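RsfP (Uncultured bacterium, PDB 4GLJ) probably catalyses the phosphate-dependent cleavage of methylthioadenosine to adenine and methylthioribose 1-phosphate, and binds the dye rhodamine B. Local coordinates at residues 62-67 with 197-202. Numbering follows the deposited sequence.
Sequences LTRHGQ and GMTNMP. With RHB (N-[9-(2-carboxyphenyl)-6-(diethylamino)-3H-xanthen-3-ylidene]-N-ethylethanaminium), chain C; RHB (N-[9-(2-carboxyphenyl)-6-(diethylamino)-3H-xanthen-3-ylidene]-N-ethylethanaminium), chain B.
Arg-64 reaches from the turn after strand 57-63 to Thr-199 and Asn-200. CB leaves the backbone pointing toward residues 197-202. CG stands anti to the backbone N (chi1 -179°), and with chi2 equally straight the chain runs out to CD, which packs 3.5 Å from CB of Thr-199 and nearly as close to its CG2 methyl. At chi3 the chain bends (-62°), swinging the guanidinium so that one face looks onto Thr-199 and Asn-200. NE of Arg-64 lies 3.7 Å from Thr-199 CB and forms a salt bridge with Glu-203. NH1 of Arg-64 passes 3.6 Å from Thr-199 OG1 and makes a salt bridge to a bound phosphate ion. Arg-64 NH2 sits 3.5 Å from Asn-200 ND2, two donors that merely pack; the amide plane is tilted 51° from the guanidinium. ND2 instead hydrogen-bonds to Ser-97 and, weakly, to Thr-199 OG1, while OD1 takes Thr-216 and Ser-95.

The fold is that of the phosphorylase superfamily, and Arg-64, His-65 and Thr-199 together hold the phosphate, consistent with the phosphate site of a phosphorolytic enzyme. A methionine in place of Arg-64 would probably leave Glu-203 without its charged mate and the phosphate without the salt bridge from NH1.

His-65 NE2 also bonds to the phosphate, with Thr-199 CG2 4.0 Å away, and ND1 is fixed by the carbonyl of Leu-71. Rhodamine B occupies the adjoining pocket: C23 of the chain B dye, at the end of an ethyl arm, comes within 3.5 Å of His-65 CE1, and Met-198 SD lies 3.9 Å from C22 of that same dye.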
ATOM      1  N   LEU A  62     -18.257  14.273  16.358  1.00 30.93           N
ATOM      2  CA  LEU A  62     -18.437  13.748  14.969  1.00 31.41           C
ATOM      3  C   LEU A  62     -18.357  12.204  15.100  1.00 31.85           C
ATOM      4  O   LEU A  62     -17.390  11.688  15.654  1.00 29.18           O
ATOM      5  CB  LEU A  62     -17.324  14.282  14.076  1.00 29.94           C
ATOM      6  CG  LEU A  62     -17.296  13.732  12.631  1.00 34.02           C
ATOM      7  CD1 LEU A  62     -18.737  13.746  12.110  1.00 36.54           C
ATOM      8  CD2 LEU A  62     -16.446  14.646  11.768  1.00 35.42           C
ATOM      9  N   THR A  63     -19.401  11.487  14.662  1.00 31.99           N
ATOM     10  CA  THR A  63     -19.375  10.006  14.660  1.00 32.99           C
ATOM     11  C   THR A  63     -18.671   9.598  13.434  1.00 30.35           C
ATOM     12  O   THR A  63     -19.209   9.792  12.348  1.00 31.35           O
ATOM     13  CB  THR A  63     -20.787   9.421  14.528  1.00 38.98           C
ATOM     14  OG1 THR A  63     -21.578  10.016  15.536  1.00 44.04           O
ATOM     15  CG2 THR A  63     -20.725   7.936  14.754  1.00 42.14           C
ATOM     16  N   ARG A  64     -17.459   9.037  13.574  1.00 28.79           N
ATOM     17  CA  ARG A  64     -16.676   8.701  12.423  1.00 27.76           C
ATOM     18  C   ARG A  64     -17.390   7.777  11.358  1.00 27.51           C
ATOM     19  O   ARG A  64     -17.266   7.984  10.112  1.00 27.50           O
ATOM     20  CB  ARG A  64     -15.368   8.030  12.957  1.00 26.38           C
ATOM     21  CG  ARG A  64     -14.466   7.664  11.839  1.00 25.89           C
ATOM     22  CD  ARG A  64     -13.200   7.003  12.314  1.00 26.11           C
ATOM     23  NE  ARG A  64     -12.356   7.840  13.189  1.00 26.21           N
ATOM     24  CZ  ARG A  64     -12.080   7.637  14.478  1.00 28.71           C
ATOM     25  NH1 ARG A  64     -12.671   6.669  15.178  1.00 27.48           N
ATOM     26  NH2 ARG A  64     -11.243   8.478  15.118  1.00 29.70           N
ATOM     27  N   HIS A  65     -18.107   6.773  11.851  1.00 28.45           N
ATOM     28  CA  HIS A  65     -18.760   5.776  10.956  1.00 29.18           C
ATOM     29  C   HIS A  65     -20.126   6.140  10.503  1.00 31.42           C
ATOM     30  O   HIS A  65     -20.725   5.383   9.757  1.00 27.89           O
ATOM     31  CB  HIS A  65     -18.783   4.400  11.591  1.00 31.26           C
ATOM     32  CG  HIS A  65     -17.405   3.805  11.771  1.00 30.77           C
ATOM     33  ND1 HIS A  65     -16.720   3.252  10.758  1.00 32.36           N
ATOM     34  CD2 HIS A  65     -16.552   3.795  12.873  1.00 30.96           C
ATOM     35  CE1 HIS A  65     -15.508   2.809  11.197  1.00 31.25           C
ATOM     36  NE2 HIS A  65     -15.390   3.169  12.484  1.00 30.25           N
ATOM     37  N   GLY A  66     -20.580   7.346  10.869  1.00 33.45           N
ATOM     38  CA  GLY A  66     -21.930   7.848  10.606  1.00 34.99           C
ATOM     39  C   GLY A  66     -22.981   7.253  11.512  1.00 36.69           C
ATOM     40  O   GLY A  66     -22.719   6.297  12.257  1.00 34.53           O
ATOM     41  N   GLN A  67     -24.206   7.776  11.420  1.00 40.86           N
ATOM     42  CA  GLN A  67     -25.298   7.155  12.154  1.00 44.35           C
ATOM     43  C   GLN A  67     -25.566   5.718  11.702  1.00 40.59           C
ATOM     44  O   GLN A  67     -25.461   5.355  10.510  1.00 37.56           O
ATOM     45  CB  GLN A  67     -26.563   8.035  12.168  1.00 52.12           C
ATOM     46  CG  GLN A  67     -27.292   7.978  13.526  1.00 62.16           C
ATOM     47  CD  GLN A  67     -26.344   7.968  14.740  1.00 66.54           C
ATOM     48  OE1 GLN A  67     -26.152   6.919  15.406  1.00 70.77           O
ATOM     49  NE2 GLN A  67     -25.718   9.122  15.015  1.00 62.10           N
ATOM     50  N   GLY A 197      -5.553  -0.610  14.584  1.00 20.49           N
ATOM     51  CA  GLY A 197      -6.882  -0.073  14.293  1.00 22.10           C
ATOM     52  C   GLY A 197      -6.976   0.198  12.775  1.00 23.17           C
ATOM     53  O   GLY A 197      -6.061  -0.166  12.046  1.00 20.90           O
ATOM     54  N   MET A 198      -8.103   0.768  12.307  1.00 20.52           N
ATOM     55  CA  MET A 198      -8.309   0.932  10.841  1.00 22.95           C
ATOM     56  C   MET A 198      -8.583   2.365  10.468  1.00 20.30           C
ATOM     57  O   MET A 198      -8.837   2.652   9.274  1.00 23.68           O
ATOM     58  CB  MET A 198      -9.470   0.030  10.388  1.00 23.06           C
ATOM     59  CG  MET A 198      -9.220  -1.465  10.687  1.00 24.78           C
ATOM     60  SD  MET A 198     -10.551  -2.471  10.020  1.00 25.71           S
ATOM     61  CE  MET A 198      -9.984  -4.069  10.543  1.00 25.45           C
ATOM     62  N   THR A 199      -8.614   3.263  11.467  1.00 20.63           N
ATOM     63  CA  THR A 199      -9.207   4.595  11.139  1.00 22.94           C
ATOM     64  C   THR A 199      -8.313   5.844  11.408  1.00 24.70           C
ATOM     65  O   THR A 199      -8.591   6.926  10.826  1.00 23.14           O
ATOM     66  CB  THR A 199     -10.540   4.837  11.935  1.00 23.91           C
ATOM     67  OG1 THR A 199     -10.253   4.677  13.352  1.00 24.26           O
ATOM     68  CG2 THR A 199     -11.581   3.864  11.548  1.00 25.03           C
ATOM     69  N   ASN A 200      -7.304   5.743  12.291  1.00 20.51           N
ATOM     70  CA  ASN A 200      -6.634   6.968  12.707  1.00 23.14           C
ATOM     71  C   ASN A 200      -5.622   7.494  11.679  1.00 22.01           C
ATOM     72  O   ASN A 200      -5.140   8.617  11.813  1.00 24.66           O
ATOM     73  CB  ASN A 200      -6.083   6.828  14.139  1.00 23.26           C
ATOM     74  CG  ASN A 200      -7.237   6.906  15.198  1.00 28.59           C
ATOM     75  OD1 ASN A 200      -7.066   7.521  16.230  1.00 29.71           O
ATOM     76  ND2 ASN A 200      -8.469   6.426  14.846  1.00 27.39           N
ATOM     77  N   MET A 201      -5.388   6.729  10.611  1.00 23.11           N
ATOM     78  CA  MET A 201      -4.758   7.243   9.379  1.00 19.15           C
ATOM     79  C   MET A 201      -5.778   7.112   8.265  1.00 20.36           C
ATOM     80  O   MET A 201      -6.357   6.050   8.103  1.00 21.06           O
ATOM     81  CB  MET A 201      -3.476   6.464   9.046  1.00 18.89           C
ATOM     82  CG  MET A 201      -2.317   6.732  10.010  1.00 21.29           C
ATOM     83  SD  MET A 201      -1.635   8.383   9.628  1.00 25.99           S
ATOM     84  CE  MET A 201      -0.265   8.463  10.776  1.00 24.62           C
ATOM     85  N   PRO A 202      -6.007   8.164   7.468  1.00 20.45           N
ATOM     86  CA  PRO A 202      -5.148   9.368   7.359  1.00 21.46           C
ATOM     87  C   PRO A 202      -5.599  10.504   8.290  1.00 21.79           C
ATOM     88  O   PRO A 202      -5.042  11.574   8.189  1.00 22.64           O
ATOM     89  CB  PRO A 202      -5.343   9.782   5.889  1.00 21.98           C
ATOM     90  CG  PRO A 202      -6.797   9.432   5.666  1.00 22.63           C
ATOM     91  CD  PRO A 202      -6.947   8.073   6.321  1.00 22.67           C
TER
HETATM   92  O2  RHB C 302     -11.921  -8.627  19.354  0.50 63.09           O
HETATM   93  C26 RHB C 302     -13.145  -8.582  19.617  0.50 65.11           C
HETATM   94  C19 RHB C 302     -13.936  -7.544  18.869  0.50 64.06           C
HETATM   95  C14 RHB C 302     -13.349  -6.947  17.783  0.50 59.19           C
HETATM   96  C15 RHB C 302     -14.045  -5.984  17.062  0.50 64.93           C
HETATM   97  C16 RHB C 302     -15.320  -5.580  17.438  0.50 65.51           C
HETATM   98  C17 RHB C 302     -15.914  -6.167  18.549  0.50 61.93           C
HETATM   99  C18 RHB C 302     -15.213  -7.138  19.256  0.50 65.50           C
HETATM  100  C9  RHB C 302     -12.009  -7.372  17.314  0.50 58.60           C
HETATM  101  C8  RHB C 302     -11.644  -8.805  17.313  0.50 57.97           C
HETATM  102  C13 RHB C 302     -12.570  -9.710  17.811  0.50 61.82           C
HETATM  103  C12 RHB C 302     -12.261 -11.059  17.855  0.50 61.49           C
HETATM  104  C11 RHB C 302     -11.032 -11.518  17.392  0.50 64.70           C
HETATM  105  N1  RHB C 302     -10.817 -12.923  17.474  0.50 63.57           N
HETATM  106  C35 RHB C 302     -11.872 -13.654  16.740  0.50 65.86           C
HETATM  107  C36 RHB C 302     -12.875 -14.295  17.680  0.50 68.16           C
HETATM  108  C22 RHB C 302      -9.495 -13.352  16.968  0.50 64.31           C
HETATM  109  C23 RHB C 302      -9.621 -14.621  16.142  0.50 55.15           C
HETATM  110  C10 RHB C 302     -10.093 -10.594  16.884  0.50 63.59           C
HETATM  111  C7  RHB C 302     -10.393  -9.211  16.831  0.50 61.12           C
HETATM  112  O1  RHB C 302      -9.484  -8.256  16.345  0.50 55.99           O
HETATM  113  C1  RHB C 302      -9.783  -6.886  16.302  0.50 55.68           C
HETATM  114  C2  RHB C 302     -11.025  -6.412  16.770  0.50 57.28           C
HETATM  115  C6  RHB C 302      -8.878  -5.933  15.803  0.50 49.32           C
HETATM  116  C5  RHB C 302      -9.273  -4.581  15.807  0.50 46.78           C
HETATM  117  C4  RHB C 302     -10.492  -4.133  16.281  0.50 47.50           C
HETATM  118  C3  RHB C 302     -11.381  -5.064  16.765  0.50 57.06           C
HETATM  119  N2  RHB C 302      -8.458  -3.608  15.265  0.50 40.73           N
HETATM  120  C24 RHB C 302      -7.857  -4.351  14.177  0.50 41.44           C
HETATM  121  C25 RHB C 302      -7.997  -3.498  12.950  0.50 36.24           C
HETATM  122  C33 RHB C 302      -9.342  -2.694  14.537  0.50 37.67           C
HETATM  123  C34 RHB C 302     -10.235  -1.909  15.486  0.50 35.99           C
HETATM  124  O3  RHB C 302     -13.668  -9.340  20.482  0.50 61.54           O
HETATM  125  O2  RHB B 301     -20.774  -5.884  14.627  0.50 66.92           O
HETATM  126  C26 RHB B 301     -20.344  -7.052  14.669  0.50 60.23           C
HETATM  127  C19 RHB B 301     -18.877  -7.325  14.745  0.50 60.24           C
HETATM  128  C14 RHB B 301     -17.870  -6.388  14.966  0.50 62.86           C
HETATM  129  C15 RHB B 301     -16.558  -6.839  15.023  0.50 59.21           C
HETATM  130  C16 RHB B 301     -16.219  -8.168  14.862  0.50 58.08           C
HETATM  131  C17 RHB B 301     -17.214  -9.087  14.634  0.50 61.58           C
HETATM  132  C18 RHB B 301     -18.530  -8.652  14.588  0.50 63.53           C
HETATM  133  C9  RHB B 301     -18.005  -4.910  15.168  0.50 60.36           C
HETATM  134  C8  RHB B 301     -16.787  -4.090  14.893  0.50 60.89           C
HETATM  135  C13 RHB B 301     -15.599  -4.659  14.459  0.50 61.68           C
HETATM  136  C12 RHB B 301     -14.460  -3.893  14.197  0.50 59.46           C
HETATM  137  C11 RHB B 301     -14.504  -2.524  14.338  0.50 53.47           C
HETATM  138  N1  RHB B 301     -13.357  -1.723  14.138  0.50 51.53           N
HETATM  139  C35 RHB B 301     -12.287  -2.510  14.780  0.50 52.21           C
HETATM  140  C36 RHB B 301     -12.858  -3.017  16.094  0.50 50.82           C
HETATM  141  C22 RHB B 301     -12.981  -1.257  12.772  0.50 39.14           C
HETATM  142  C23 RHB B 301     -13.644   0.098  12.474  0.50 29.09           C
HETATM  143  C10 RHB B 301     -15.689  -1.973  14.805  0.50 58.43           C
HETATM  144  C7  RHB B 301     -16.823  -2.733  15.063  0.50 58.41           C
HETATM  145  O1  RHB B 301     -17.975  -2.125  15.492  0.50 63.77           O
HETATM  146  C1  RHB B 301     -19.133  -2.797  15.780  0.50 60.04           C
HETATM  147  C2  RHB B 301     -19.221  -4.176  15.645  0.50 63.94           C
HETATM  148  C6  RHB B 301     -20.226  -2.058  16.205  0.50 60.85           C
HETATM  149  C5  RHB B 301     -21.427  -2.673  16.503  0.50 61.05           C
HETATM  150  C4  RHB B 301     -21.535  -4.051  16.372  0.50 65.30           C
HETATM  151  C3  RHB B 301     -20.434  -4.801  15.946  0.50 62.85           C
HETATM  152  N2  RHB B 301     -22.502  -1.881  16.947  0.50 62.98           N
HETATM  153  C24 RHB B 301     -22.996  -0.968  15.896  0.50 58.40           C
HETATM  154  C25 RHB B 301     -23.642   0.231  16.563  0.50 58.06           C
HETATM  155  C33 RHB B 301     -23.586  -2.730  17.484  0.50 63.62           C
HETATM  156  C34 RHB B 301     -24.386  -1.921  18.488  0.50 62.31           C
HETATM  157  O3  RHB B 301     -21.113  -8.033  14.689  0.50 58.66           O